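Local coordinates for flagellar biosynthesis protein flhA (Bacillus subtilis, PDB 3MIX), which takes part in the export of flagellar proteins through the type III secretion system, this chain being its cytosolic domain, at residues L82-V87 with K181-A186; L231-S236 with Y263-L268; Q271-F276 with N366-N371; N280-V285 with E373-G378; K284-S289 with A337-S342. All blocks are in the same frame, centred on the assembly; numbering follows the deposited sequence.

From the N terminus, contact 1 closes first, bringing the end of helix 69-84 against helix 170-189. Contact 2 follows in series and touches it; it sets the end of helix 220-232 beside the last turns of helix 257-267. Helix 269-276 comes next, and contact 3 closes a long loop between it and the chain after strand 362-364; Arg265 of contact 2 and Glu367 of contact 3 form a salt bridge. Contact 5 is nested inside that loop, whereas contact 4 crosses contact 3 along the chain. Contacts 4 and 5 share Lys284 and Val285, so strand 283-288 pairs with residues near the C terminus and with 337-342.

Contact 1: L82-V87 with K181-A186; sequences LELGLV and KIKQHA
Glu83 reaches out from the last turn of helix 69-84 toward Lys183 on helix 170-189. Its chain is stretched, with CG trans to the backbone N (chi1 -178°), and crosses the lysine chain at about a right angle. Lys183 kinks at chi3 (65°) to bring its ammonium round, yet the salt bridge from Glu83 OE2 to Lys183 NZ remains long at 3.7 Å. The lysine has a second acidic neighbour on its own helix, Glu180, also at long range, so the charge is probably shared loosely between the two. One residue on, Leu84 lays CD1 on the methyl of Ala186, with 3.9 Å between Leu84 CD1 and Ala186 CB. Gly85, with positive phi, ends the helix, and Leu86 just after it again points to the second helix. Leu86 CD2 lies 3.9 Å from Ala186 CB and 3.7 Å from Ala186 O. Both leucine branches thus meet the one methyl of Ala186, while the polar pair sits beside this apolar patch. Leu86 also touches Leu189 and Ile190, and the carbonyl of Leu84 has a weak bond from Ser236 OG. This is a helix C-terminus docked on the side of another helix, the alanine methyl being the common apolar partner of both leucines and a glycine ending the first helix, within the cytosolic domain of FlhA.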
# COMPACT_ATOMS: atom_id res chain seq x y z
N LEU A 82 -4.01 -11.27 6.87
CA LEU A 82 -5.44 -11.55 6.73
C LEU A 82 -6.14 -10.37 6.09
O LEU A 82 -7.09 -10.56 5.33
CB LEU A 82 -6.12 -11.92 8.07
CG LEU A 82 -5.61 -13.20 8.76
CD1 LEU A 82 -6.10 -13.32 10.20
CD2 LEU A 82 -6.00 -14.48 7.97
N GLU A 83 -5.70 -9.16 6.40
CA GLU A 83 -6.36 -8.00 5.82
C GLU A 83 -5.86 -7.68 4.41
O GLU A 83 -6.65 -7.25 3.57
CB GLU A 83 -6.13 -6.80 6.71
CG GLU A 83 -6.81 -5.54 6.23
CD GLU A 83 -6.42 -4.36 7.11
OE1 GLU A 83 -6.00 -4.59 8.27
OE2 GLU A 83 -6.55 -3.21 6.64
N LEU A 84 -4.57 -7.89 4.14
CA LEU A 84 -3.98 -7.45 2.87
C LEU A 84 -3.66 -8.59 1.92
O LEU A 84 -3.64 -8.39 0.69
CB LEU A 84 -2.70 -6.59 3.11
CG LEU A 84 -2.80 -5.28 3.90
CD1 LEU A 84 -1.42 -4.60 3.96
CD2 LEU A 84 -3.82 -4.32 3.33
N GLY A 85 -3.43 -9.79 2.48
CA GLY A 85 -2.95 -10.93 1.73
C GLY A 85 -1.43 -10.89 1.59
O GLY A 85 -0.85 -11.74 0.93
N LEU A 86 -0.80 -9.89 2.20
CA LEU A 86 0.66 -9.74 2.24
C LEU A 86 1.21 -10.23 3.60
O LEU A 86 0.75 -9.81 4.66
CB LEU A 86 1.06 -8.26 2.06
CG LEU A 86 2.54 -7.90 2.21
CD1 LEU A 86 3.42 -8.41 1.07
CD2 LEU A 86 2.77 -6.41 2.42
N VAL A 87 2.17 -11.14 3.53
CA VAL A 87 2.90 -11.61 4.64
C VAL A 87 4.23 -10.85 4.68
O VAL A 87 5.12 -11.10 3.87
CB VAL A 87 3.27 -13.09 4.50
CG1 VAL A 87 3.99 -13.52 5.76
CG2 VAL A 87 2.04 -13.95 4.30
N LYS A 181 2.15 2.33 8.91
CA LYS A 181 3.23 2.65 7.95
C LYS A 181 3.46 1.54 6.97
O LYS A 181 3.71 1.81 5.80
CB LYS A 181 4.53 3.06 8.63
CG LYS A 181 4.84 4.54 8.42
CD LYS A 181 3.93 5.43 9.21
CE LYS A 181 3.39 6.59 8.36
NZ LYS A 181 4.43 7.24 7.50
N ILE A 182 3.38 0.30 7.43
CA ILE A 182 3.49 -0.84 6.54
C ILE A 182 2.34 -0.84 5.53
O ILE A 182 2.54 -1.16 4.34
CB ILE A 182 3.57 -2.16 7.33
CG1 ILE A 182 4.93 -2.22 8.06
CG2 ILE A 182 3.45 -3.35 6.42
CD1 ILE A 182 5.07 -3.39 9.01
N LYS A 183 1.15 -0.46 5.99
CA LYS A 183 -0.03 -0.38 5.12
C LYS A 183 0.18 0.67 4.04
O LYS A 183 -0.14 0.44 2.89
CB LYS A 183 -1.30 -0.09 5.93
CG LYS A 183 -1.87 -1.34 6.60
CD LYS A 183 -2.91 -1.00 7.65
CE LYS A 183 -4.13 -0.36 7.02
NZ LYS A 183 -5.16 -0.05 8.06
N GLN A 184 0.77 1.80 4.41
CA GLN A 184 1.01 2.87 3.45
C GLN A 184 2.06 2.45 2.40
O GLN A 184 2.07 2.99 1.30
CB GLN A 184 1.45 4.14 4.18
CG GLN A 184 1.72 5.36 3.27
CD GLN A 184 2.26 6.59 4.02
OE1 GLN A 184 2.84 7.50 3.41
NE2 GLN A 184 2.09 6.61 5.35
N HIS A 185 2.93 1.50 2.77
CA HIS A 185 4.05 1.10 1.91
C HIS A 185 4.00 -0.36 1.48
O HIS A 185 4.99 -0.87 0.96
CB HIS A 185 5.39 1.43 2.61
CG HIS A 185 5.61 2.90 2.81
ND1 HIS A 185 6.10 3.73 1.82
CD2 HIS A 185 5.38 3.70 3.89
CE1 HIS A 185 6.16 4.97 2.27
NE2 HIS A 185 5.73 4.98 3.53
N ALA A 186 2.85 -1.03 1.69
CA ALA A 186 2.69 -2.48 1.41
C ALA A 186 3.11 -2.84 0.01
O ALA A 186 3.65 -3.93 -0.23
CB ALA A 186 1.22 -2.95 1.66

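Contact 2: L231-S236 with Y263-L268; sequences LKEKVS and YTRQAL
Val235 and Glu233 meet the guanidinium of Arg265, whose chain bends at chi3 (55°) to bring NH1 to them. The nearest approach is Val235 CG2 to Arg265 NH1, 3.4 Å, the methyl coming obliquely. The carboxylate of Glu233 is nearly parallel to the guanidinium, 11° apart, and offset toward NH1, with OE1 over one face; no N-H is aimed at that oxygen, and its position is doubtful, so any direct charge pairing is long and uncertain. Water makes the surer link: one molecule donates to Glu233 OE2 at 2.8 Å and accepts from Arg265 NH1 at 3.2 Å. A second also accepts from Arg265 NH1 and gives a weak bond to the backbone O of Glu233. On the other branch of the valine, Val235 CG1 rests 3.9 Å from Leu268 CD1. Behind these, a Schellman motif with Lys234 at its positive-phi C-prime position holds Glu233 at the end of helix 220-232 and leads straight into Val235. Further out, Arg265 NH2 pairs with Glu367, and Glu233 OE1, if rightly placed, with Arg346. The result is probably a partly buried, hydrated charge cluster, in which the acids may offset the closeness of Arg265 and Arg346.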
# COMPACT_ATOMS: atom_id res chain seq x y z
N LEU A 231 -1.97 -3.66 -4.22
CA LEU A 231 -1.67 -3.19 -2.85
C LEU A 231 -1.55 -1.69 -2.78
O LEU A 231 -1.99 -1.10 -1.82
CB LEU A 231 -0.41 -3.84 -2.27
CG LEU A 231 -0.64 -5.35 -2.08
CD1 LEU A 231 0.63 -6.06 -1.66
CD2 LEU A 231 -1.82 -5.65 -1.08
N LYS A 232 -0.95 -1.11 -3.81
CA LYS A 232 -0.77 0.32 -3.88
C LYS A 232 -2.08 1.07 -3.68
O LYS A 232 -2.12 2.07 -2.97
CB LYS A 232 -0.19 0.69 -5.25
CG LYS A 232 0.32 2.11 -5.35
CD LYS A 232 1.38 2.23 -6.47
CE LYS A 232 0.76 2.20 -7.91
NZ LYS A 232 1.72 1.86 -9.07
N GLU A 233 -3.15 0.59 -4.29
CA GLU A 233 -4.47 1.19 -4.14
C GLU A 233 -5.31 0.52 -3.06
O GLU A 233 -6.53 0.72 -3.01
CB GLU A 233 -5.20 1.20 -5.49
CG GLU A 233 -4.35 1.80 -6.63
CD GLU A 233 -5.19 2.21 -7.86
OE1 GLU A 233 -6.15 2.98 -7.70
OE2 GLU A 233 -4.87 1.78 -8.99
N LYS A 234 -4.68 -0.27 -2.20
CA LYS A 234 -5.35 -0.80 -1.00
C LYS A 234 -6.34 -1.92 -1.36
O LYS A 234 -7.30 -2.18 -0.62
CB LYS A 234 -6.09 0.30 -0.18
CG LYS A 234 -5.25 1.51 0.24
CD LYS A 234 -3.82 1.12 0.67
CE LYS A 234 -2.92 2.33 0.97
NZ LYS A 234 -2.04 2.66 -0.18
N VAL A 235 -6.11 -2.57 -2.49
CA VAL A 235 -6.94 -3.69 -2.88
C VAL A 235 -6.25 -4.89 -2.30
O VAL A 235 -5.11 -5.19 -2.66
CB VAL A 235 -7.06 -3.82 -4.43
CG1 VAL A 235 -7.81 -5.11 -4.81
CG2 VAL A 235 -7.75 -2.57 -5.05
N SER A 236 -6.92 -5.57 -1.39
CA SER A 236 -6.38 -6.81 -0.82
C SER A 236 -6.06 -7.83 -1.94
O SER A 236 -6.80 -7.93 -2.96
CB SER A 236 -7.40 -7.41 0.15
OG SER A 236 -7.01 -8.71 0.56
N TYR A 263 -8.14 -5.27 -15.40
CA TYR A 263 -8.99 -6.47 -15.49
C TYR A 263 -9.14 -7.17 -14.17
O TYR A 263 -10.21 -7.69 -13.86
CB TYR A 263 -8.45 -7.46 -16.52
CG TYR A 263 -8.22 -6.88 -17.87
CD1 TYR A 263 -9.18 -6.09 -18.48
CD2 TYR A 263 -7.05 -7.16 -18.57
CE1 TYR A 263 -8.96 -5.55 -19.76
CE2 TYR A 263 -6.81 -6.61 -19.83
CZ TYR A 263 -7.77 -5.82 -20.42
OH TYR A 263 -7.53 -5.30 -21.68
N THR A 264 -8.06 -7.21 -13.40
CA THR A 264 -8.10 -7.87 -12.09
C THR A 264 -8.99 -7.08 -11.12
O THR A 264 -9.83 -7.67 -10.44
CB THR A 264 -6.68 -8.10 -11.53
OG1 THR A 264 -5.92 -8.90 -12.46
CG2 THR A 264 -6.72 -8.81 -10.21
N ARG A 265 -8.79 -5.77 -11.04
CA ARG A 265 -9.67 -4.92 -10.21
C ARG A 265 -11.16 -5.17 -10.56
O ARG A 265 -11.98 -5.38 -9.67
CB ARG A 265 -9.31 -3.44 -10.39
CG ARG A 265 -7.93 -3.02 -9.80
CD ARG A 265 -7.63 -1.55 -10.18
NE ARG A 265 -8.71 -0.64 -9.77
CZ ARG A 265 -8.81 -0.11 -8.56
NH1 ARG A 265 -7.88 -0.35 -7.63
NH2 ARG A 265 -9.83 0.67 -8.27
N GLN A 266 -11.50 -5.18 -11.85
CA GLN A 266 -12.88 -5.47 -12.28
C GLN A 266 -13.34 -6.85 -11.79
O GLN A 266 -14.44 -7.00 -11.23
CB GLN A 266 -13.02 -5.37 -13.80
CG GLN A 266 -14.46 -5.46 -14.31
CD GLN A 266 -14.57 -5.55 -15.84
OE1 GLN A 266 -15.55 -6.08 -16.37
NE2 GLN A 266 -13.56 -5.04 -16.54
N ALA A 267 -12.48 -7.86 -11.96
CA ALA A 267 -12.83 -9.21 -11.49
C ALA A 267 -13.07 -9.25 -9.98
O ALA A 267 -13.80 -10.12 -9.49
CB ALA A 267 -11.76 -10.22 -11.89
N LEU A 268 -12.50 -8.28 -9.28
CA LEU A 268 -12.58 -8.16 -7.82
C LEU A 268 -13.67 -7.15 -7.36
O LEU A 268 -13.61 -6.60 -6.26
CB LEU A 268 -11.18 -7.76 -7.28
CG LEU A 268 -10.07 -8.83 -7.32
CD1 LEU A 268 -8.73 -8.29 -6.82
CD2 LEU A 268 -10.43 -10.07 -6.51
O HOH W 1 -9.12 1.10 -5.12
O HOH W 2 -4.80 -0.91 -8.29

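Contact 3: Q271-F276 with N366-N371; sequences QITAQF and NELEAN
Thr273 on helix 269-276 and Leu368 in the irregular chain that follows strand 362-364 bring their backbones close, CA to CA 5.2 Å. The threonine carries the contact with both branches. Its OG1 donates to the carboxylate of Glu369, with 2.9 Å between Thr273 OG1 and Glu369 OE1; the oxygen is approached from its anti side, the donor 24° out of the carboxylate plane. The other branch, Thr273 CG2, is turned to the backbone of the loop at Glu367, Leu368 and Glu369. Its modelled place is doubtful: it comes within 3.0 Å of Glu369 N, too near for a methyl, and chi1 (95°) lies away from the usual staggered values. The same methyl faces the tip of Leu368. Next to it, Ile272 CB comes to 4.1 Å from Glu367 O. Glu367 sends its carboxylate out of the contact: OE1 accepts the backbone N-H of Ser364 and forms a salt bridge with Arg265, which ties this loop to helix 257-267 as well. Leu363 touches both Ile272 and Leu368. The arrangement is a loop docked on one side of a helix, joining the helical part of the chain to the C-terminal strands.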
# COMPACT_ATOMS: atom_id res chain seq x y z
N GLN A 271 -15.31 -7.70 -3.87
CA GLN A 271 -14.39 -7.31 -2.82
C GLN A 271 -14.27 -5.78 -2.71
O GLN A 271 -14.31 -5.23 -1.61
CB GLN A 271 -13.03 -7.93 -3.08
CG GLN A 271 -11.90 -7.49 -2.16
CD GLN A 271 -10.57 -8.06 -2.63
OE1 GLN A 271 -10.47 -9.26 -2.91
NE2 GLN A 271 -9.56 -7.22 -2.71
N ILE A 272 -14.12 -5.10 -3.83
CA ILE A 272 -13.95 -3.67 -3.79
C ILE A 272 -15.24 -2.95 -3.32
O ILE A 272 -15.16 -2.00 -2.53
CB ILE A 272 -13.38 -3.13 -5.13
CG1 ILE A 272 -11.91 -3.56 -5.29
CG2 ILE A 272 -13.47 -1.61 -5.18
CD1 ILE A 272 -11.31 -3.33 -6.69
N THR A 273 -16.41 -3.43 -3.75
CA THR A 273 -17.65 -2.85 -3.25
C THR A 273 -17.78 -3.06 -1.74
O THR A 273 -18.11 -2.12 -1.02
CB THR A 273 -18.95 -3.26 -4.04
OG1 THR A 273 -19.63 -4.38 -3.42
CG2 THR A 273 -18.67 -3.52 -5.48
N ALA A 274 -17.47 -4.26 -1.24
CA ALA A 274 -17.51 -4.48 0.22
C ALA A 274 -16.55 -3.55 0.97
O ALA A 274 -16.82 -3.17 2.10
CB ALA A 274 -17.20 -5.95 0.57
N GLN A 275 -15.44 -3.20 0.33
CA GLN A 275 -14.44 -2.36 0.99
C GLN A 275 -14.93 -0.91 1.21
O GLN A 275 -14.53 -0.25 2.17
CB GLN A 275 -13.13 -2.40 0.20
CG GLN A 275 -12.08 -1.43 0.65
CD GLN A 275 -10.77 -1.57 -0.13
OE1 GLN A 275 -10.73 -2.08 -1.27
NE2 GLN A 275 -9.68 -1.11 0.49
N PHE A 276 -15.79 -0.45 0.32
CA PHE A 276 -16.20 0.95 0.32
C PHE A 276 -17.69 1.19 0.63
O PHE A 276 -18.03 2.20 1.22
CB PHE A 276 -15.84 1.60 -1.01
CG PHE A 276 -14.36 1.76 -1.21
CD1 PHE A 276 -13.65 2.71 -0.47
CD2 PHE A 276 -13.68 0.97 -2.13
CE1 PHE A 276 -12.27 2.85 -0.66
CE2 PHE A 276 -12.30 1.12 -2.32
CZ PHE A 276 -11.60 2.06 -1.59
N ASN A 366 -17.54 -0.34 -13.20
CA ASN A 366 -17.49 -1.80 -13.30
C ASN A 366 -16.80 -2.50 -12.12
O ASN A 366 -16.61 -3.73 -12.15
CB ASN A 366 -16.82 -2.21 -14.61
CG ASN A 366 -17.72 -2.00 -15.83
OD1 ASN A 366 -17.32 -2.33 -16.95
ND2 ASN A 366 -18.92 -1.44 -15.62
N GLU A 367 -16.42 -1.73 -11.10
CA GLU A 367 -15.80 -2.27 -9.89
C GLU A 367 -16.80 -2.22 -8.76
O GLU A 367 -16.61 -2.83 -7.71
CB GLU A 367 -14.50 -1.53 -9.54
CG GLU A 367 -13.46 -1.54 -10.69
CD GLU A 367 -12.26 -0.66 -10.43
OE1 GLU A 367 -12.33 0.23 -9.55
OE2 GLU A 367 -11.23 -0.86 -11.11
N LEU A 368 -17.88 -1.48 -8.98
CA LEU A 368 -19.05 -1.53 -8.11
C LEU A 368 -20.06 -2.53 -8.65
O LEU A 368 -20.40 -2.49 -9.83
CB LEU A 368 -19.69 -0.16 -7.96
CG LEU A 368 -18.84 0.92 -7.28
CD1 LEU A 368 -19.60 2.23 -7.27
CD2 LEU A 368 -18.41 0.52 -5.86
N GLU A 369 -20.52 -3.43 -7.79
CA GLU A 369 -21.54 -4.41 -8.14
C GLU A 369 -22.82 -3.72 -8.60
O GLU A 369 -23.15 -2.63 -8.13
CB GLU A 369 -21.84 -5.30 -6.94
CG GLU A 369 -20.89 -6.47 -6.79
CD GLU A 369 -21.13 -7.24 -5.51
OE1 GLU A 369 -21.11 -6.62 -4.42
OE2 GLU A 369 -21.33 -8.47 -5.59
N ALA A 370 -23.53 -4.36 -9.52
CA ALA A 370 -24.76 -3.80 -10.11
C ALA A 370 -25.80 -3.35 -9.07
O ALA A 370 -26.52 -2.37 -9.30
CB ALA A 370 -25.39 -4.80 -11.07
N ASN A 371 -25.85 -4.05 -7.93
CA ASN A 371 -26.85 -3.80 -6.89
C ASN A 371 -26.56 -2.59 -5.99
O ASN A 371 -27.31 -2.33 -5.04
CB ASN A 371 -27.05 -5.06 -6.03
CG ASN A 371 -25.94 -5.27 -5.01
OD1 ASN A 371 -24.75 -5.20 -5.34
ND2 ASN A 371 -26.32 -5.53 -3.76

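Contact 4: N280-V285 with E373-G378; sequences NEVLKV and EVQSIG
Glu373 O accepts the backbone N-H of Leu283 in a straight bond of 2.9 Å from Leu283 N, entering nearly along the C=O axis with 162° at the hydrogen. The same oxygen meets the CA-H of Val282. Two further backbone bonds continue the pairing: a weak one from Gln375 N to Leu283 O at 3.4 Å, then Val285 N to Gln375 O at 3.1 Å. Beyond these, Val285 O lies 3.0 Å from Ser376 CA, in a CA-H...O contact, but also 3.2 Å from Gln375 O, a second acceptor, so the regular pairing ends here. The two chains run the same way, their directions 44° apart. On one side of the pair stand Leu283 and Val374, with Val374 CG1 resting 3.9 Å from Val285 CB. The opposite side carries Lys284 and Gln375. There Ile377 CD1 touches the CB of Lys284 at 3.8 Å, while the rest of the lysine leads away. The chi1 of Val282 (49°) leaves its CG2 opposite the backbone N, 3.9 Å from Gln375 CB. Ser376 OG is bonded to Thr287 OG1 further along the first strand. Leu340 touches both Val374 and Val285. This is a short parallel strand pair, 374-375 lying outermost and 283-288 central in a three-stranded parallel sheet.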
# COMPACT_ATOMS: atom_id res chain seq x y z
N ASN A 280 -27.08 -1.97 2.13
CA ASN A 280 -28.37 -1.31 1.86
C ASN A 280 -28.36 0.22 2.02
O ASN A 280 -29.42 0.86 2.04
CB ASN A 280 -29.50 -1.94 2.68
CG ASN A 280 -29.69 -3.42 2.37
OD1 ASN A 280 -29.41 -4.28 3.20
ND2 ASN A 280 -30.17 -3.72 1.16
N GLU A 281 -27.16 0.78 2.14
CA GLU A 281 -26.99 2.22 2.29
C GLU A 281 -26.42 2.81 1.00
O GLU A 281 -25.56 2.20 0.36
CB GLU A 281 -26.07 2.53 3.48
CG GLU A 281 -25.58 3.96 3.56
CD GLU A 281 -24.75 4.24 4.79
OE1 GLU A 281 -25.23 3.94 5.91
OE2 GLU A 281 -23.62 4.75 4.65
N VAL A 282 -26.90 3.99 0.63
CA VAL A 282 -26.39 4.72 -0.53
C VAL A 282 -24.98 5.23 -0.26
O VAL A 282 -24.70 5.83 0.79
CB VAL A 282 -27.34 5.87 -0.98
CG1 VAL A 282 -27.76 6.76 0.21
CG2 VAL A 282 -26.71 6.71 -2.10
N LEU A 283 -24.09 4.96 -1.21
CA LEU A 283 -22.70 5.35 -1.14
C LEU A 283 -22.49 6.76 -1.69
O LEU A 283 -22.89 7.06 -2.82
CB LEU A 283 -21.84 4.34 -1.90
CG LEU A 283 -20.32 4.50 -1.93
CD1 LEU A 283 -19.72 4.41 -0.54
CD2 LEU A 283 -19.74 3.45 -2.86
N LYS A 284 -21.85 7.62 -0.90
CA LYS A 284 -21.58 9.01 -1.28
C LYS A 284 -20.35 9.08 -2.20
O LYS A 284 -19.23 8.84 -1.75
CB LYS A 284 -21.37 9.89 -0.04
CG LYS A 284 -22.14 9.48 1.22
CD LYS A 284 -23.58 9.98 1.23
CE LYS A 284 -24.18 9.83 2.62
NZ LYS A 284 -25.61 10.26 2.69
N VAL A 285 -20.57 9.44 -3.46
CA VAL A 285 -19.53 9.37 -4.49
C VAL A 285 -19.46 10.61 -5.39
O VAL A 285 -20.45 10.99 -6.01
CB VAL A 285 -19.73 8.11 -5.38
CG1 VAL A 285 -19.02 8.26 -6.71
CG2 VAL A 285 -19.23 6.85 -4.67
N GLU A 373 -26.26 1.22 -4.71
CA GLU A 373 -26.90 2.53 -4.86
C GLU A 373 -25.86 3.65 -4.76
O GLU A 373 -25.35 3.95 -3.67
CB GLU A 373 -28.01 2.74 -3.81
CG GLU A 373 -29.16 1.73 -3.88
CD GLU A 373 -30.43 2.20 -3.14
OE1 GLU A 373 -30.32 2.77 -2.03
OE2 GLU A 373 -31.54 1.97 -3.68
N VAL A 374 -25.55 4.27 -5.89
CA VAL A 374 -24.54 5.33 -5.95
C VAL A 374 -25.13 6.68 -6.35
O VAL A 374 -25.92 6.77 -7.30
CB VAL A 374 -23.39 4.96 -6.90
CG1 VAL A 374 -22.53 6.18 -7.23
CG2 VAL A 374 -22.56 3.85 -6.30
N GLN A 375 -24.71 7.73 -5.63
CA GLN A 375 -25.20 9.08 -5.86
C GLN A 375 -24.09 10.13 -5.77
O GLN A 375 -23.31 10.14 -4.82
CB GLN A 375 -26.34 9.41 -4.88
CG GLN A 375 -27.04 10.74 -5.15
CD GLN A 375 -28.19 11.02 -4.20
OE1 GLN A 375 -29.31 11.30 -4.64
NE2 GLN A 375 -27.92 10.95 -2.90
N SER A 376 -24.05 11.02 -6.76
CA SER A 376 -23.10 12.13 -6.80
C SER A 376 -23.47 13.25 -5.83
O SER A 376 -24.65 13.55 -5.62
CB SER A 376 -22.99 12.69 -8.22
OG SER A 376 -22.71 11.68 -9.17
N ILE A 377 -22.44 13.86 -5.25
CA ILE A 377 -22.58 14.97 -4.32
C ILE A 377 -21.79 16.16 -4.87
O ILE A 377 -22.08 17.32 -4.57
CB ILE A 377 -22.10 14.58 -2.90
CG1 ILE A 377 -23.18 13.77 -2.17
CG2 ILE A 377 -21.74 15.80 -2.05
CD1 ILE A 377 -23.11 12.28 -2.39
N GLY A 378 -20.79 15.84 -5.68
CA GLY A 378 -20.02 16.82 -6.42
C GLY A 378 -19.65 16.24 -7.77
O GLY A 378 -19.50 15.03 -7.91

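Contact 5: K284-S289 with A337-S342; sequences KVVTCS and AILLCS
Val286 bonds to the second chain through both its backbone groups. Val286 N donates to Ile338 O at 3.2 Å and Val286 O accepts from Leu340 N at 2.9 Å, the second bond being the straighter (166° at the hydrogen, against 145°). Val286 O also receives the CA-H of Leu339. Bonding of one residue's N-H and C=O to residues 338 and 340, either side of its partner Leu339, is the parallel pattern, present here as a single bridge. The apolar contacts fall on two sides of the bonded backbones. On one, Val285 spreads its methyls: CG1 packs against Leu340 CB at 3.6 Å, crossing the leucine at about a right angle, and CG2 meets Ile338 CG2 at 4.0 Å. On the other, Leu339 has CG opposite its backbone N (chi1 -176°), which carries CD1 to two residues of the first chain, 3.7 Å from Val286 CG1 and 3.6 Å from Cys288 SG. That sulfur also nears Cys341, with 4.2 Å from Cys288 SG to Cys341 CB, but the two SG atoms lie 5.2 Å apart, too far for a disulfide. The connection resembles a beta-alpha-beta crossover, with helices 290-299 and 313-332 and a disordered piece between. Helix 313-332 covers Val286, and helix 343-353 packs on Leu339 and Cys341. Strand 379-380 flanks 283-288, with Val380 touching Val286 and Leu339, and strand 362-364 pairs with 339-341.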
# COMPACT_ATOMS: atom_id res chain seq x y z
N LYS A 284 -21.85 7.62 -0.90
CA LYS A 284 -21.58 9.01 -1.28
C LYS A 284 -20.35 9.08 -2.20
O LYS A 284 -19.23 8.84 -1.75
CB LYS A 284 -21.37 9.89 -0.04
CG LYS A 284 -22.14 9.48 1.22
CD LYS A 284 -23.58 9.98 1.23
CE LYS A 284 -24.18 9.83 2.62
NZ LYS A 284 -25.61 10.26 2.69
N VAL A 285 -20.57 9.44 -3.46
CA VAL A 285 -19.53 9.37 -4.49
C VAL A 285 -19.46 10.61 -5.39
O VAL A 285 -20.45 10.99 -6.01
CB VAL A 285 -19.73 8.11 -5.38
CG1 VAL A 285 -19.02 8.26 -6.71
CG2 VAL A 285 -19.23 6.85 -4.67
N VAL A 286 -18.28 11.23 -5.46
CA VAL A 286 -18.02 12.29 -6.44
C VAL A 286 -17.81 11.65 -7.81
O VAL A 286 -17.10 10.65 -7.94
CB VAL A 286 -16.75 13.13 -6.07
CG1 VAL A 286 -16.45 14.17 -7.14
CG2 VAL A 286 -16.93 13.81 -4.73
N THR A 287 -18.45 12.21 -8.84
CA THR A 287 -18.23 11.74 -10.21
C THR A 287 -17.36 12.72 -10.99
O THR A 287 -16.93 13.75 -10.45
CB THR A 287 -19.54 11.47 -10.97
OG1 THR A 287 -20.46 12.56 -10.78
CG2 THR A 287 -20.18 10.16 -10.51
N CYS A 288 -17.09 12.39 -12.25
CA CYS A 288 -16.26 13.21 -13.11
C CYS A 288 -17.08 13.72 -14.29
O CYS A 288 -17.86 12.96 -14.88
CB CYS A 288 -15.04 12.42 -13.62
SG CYS A 288 -13.73 12.13 -12.39
N SER A 289 -16.90 14.99 -14.62
CA SER A 289 -17.58 15.63 -15.76
C SER A 289 -17.33 14.87 -17.06
O SER A 289 -16.41 14.06 -17.15
CB SER A 289 -17.08 17.07 -15.92
OG SER A 289 -18.05 17.87 -16.56
N ALA A 337 -14.08 10.21 1.15
CA ALA A 337 -14.16 10.72 -0.22
C ALA A 337 -13.72 9.68 -1.26
O ALA A 337 -12.58 9.21 -1.23
CB ALA A 337 -13.37 12.01 -0.36
N ILE A 338 -14.64 9.32 -2.15
CA ILE A 338 -14.39 8.37 -3.24
C ILE A 338 -14.68 9.06 -4.58
O ILE A 338 -15.49 9.96 -4.63
CB ILE A 338 -15.26 7.08 -3.09
CG1 ILE A 338 -14.72 6.20 -1.96
CG2 ILE A 338 -15.31 6.26 -4.38
CD1 ILE A 338 -15.65 6.07 -0.78
N LEU A 339 -14.01 8.62 -5.65
CA LEU A 339 -14.22 9.17 -6.99
C LEU A 339 -14.56 8.09 -8.02
O LEU A 339 -13.79 7.15 -8.20
CB LEU A 339 -12.99 9.97 -7.44
CG LEU A 339 -13.02 10.70 -8.78
CD1 LEU A 339 -14.07 11.83 -8.78
CD2 LEU A 339 -11.66 11.26 -9.13
N LEU A 340 -15.70 8.22 -8.69
CA LEU A 340 -16.09 7.30 -9.77
C LEU A 340 -15.83 7.89 -11.14
O LEU A 340 -15.99 9.10 -11.34
CB LEU A 340 -17.57 6.92 -9.69
CG LEU A 340 -18.04 5.66 -8.96
CD1 LEU A 340 -19.55 5.52 -9.12
CD2 LEU A 340 -17.34 4.39 -9.44
N CYS A 341 -15.44 7.04 -12.08
CA CYS A 341 -15.23 7.44 -13.46
C CYS A 341 -15.36 6.21 -14.34
O CYS A 341 -15.52 5.10 -13.83
CB CYS A 341 -13.88 8.13 -13.66
SG CYS A 341 -12.44 7.12 -13.24
N SER A 342 -15.29 6.40 -15.65
CA SER A 342 -15.46 5.29 -16.58
C SER A 342 -14.19 4.47 -16.63
O SER A 342 -13.11 5.02 -16.42
CB SER A 342 -15.86 5.79 -17.98
OG SER A 342 -14.81 6.50 -18.60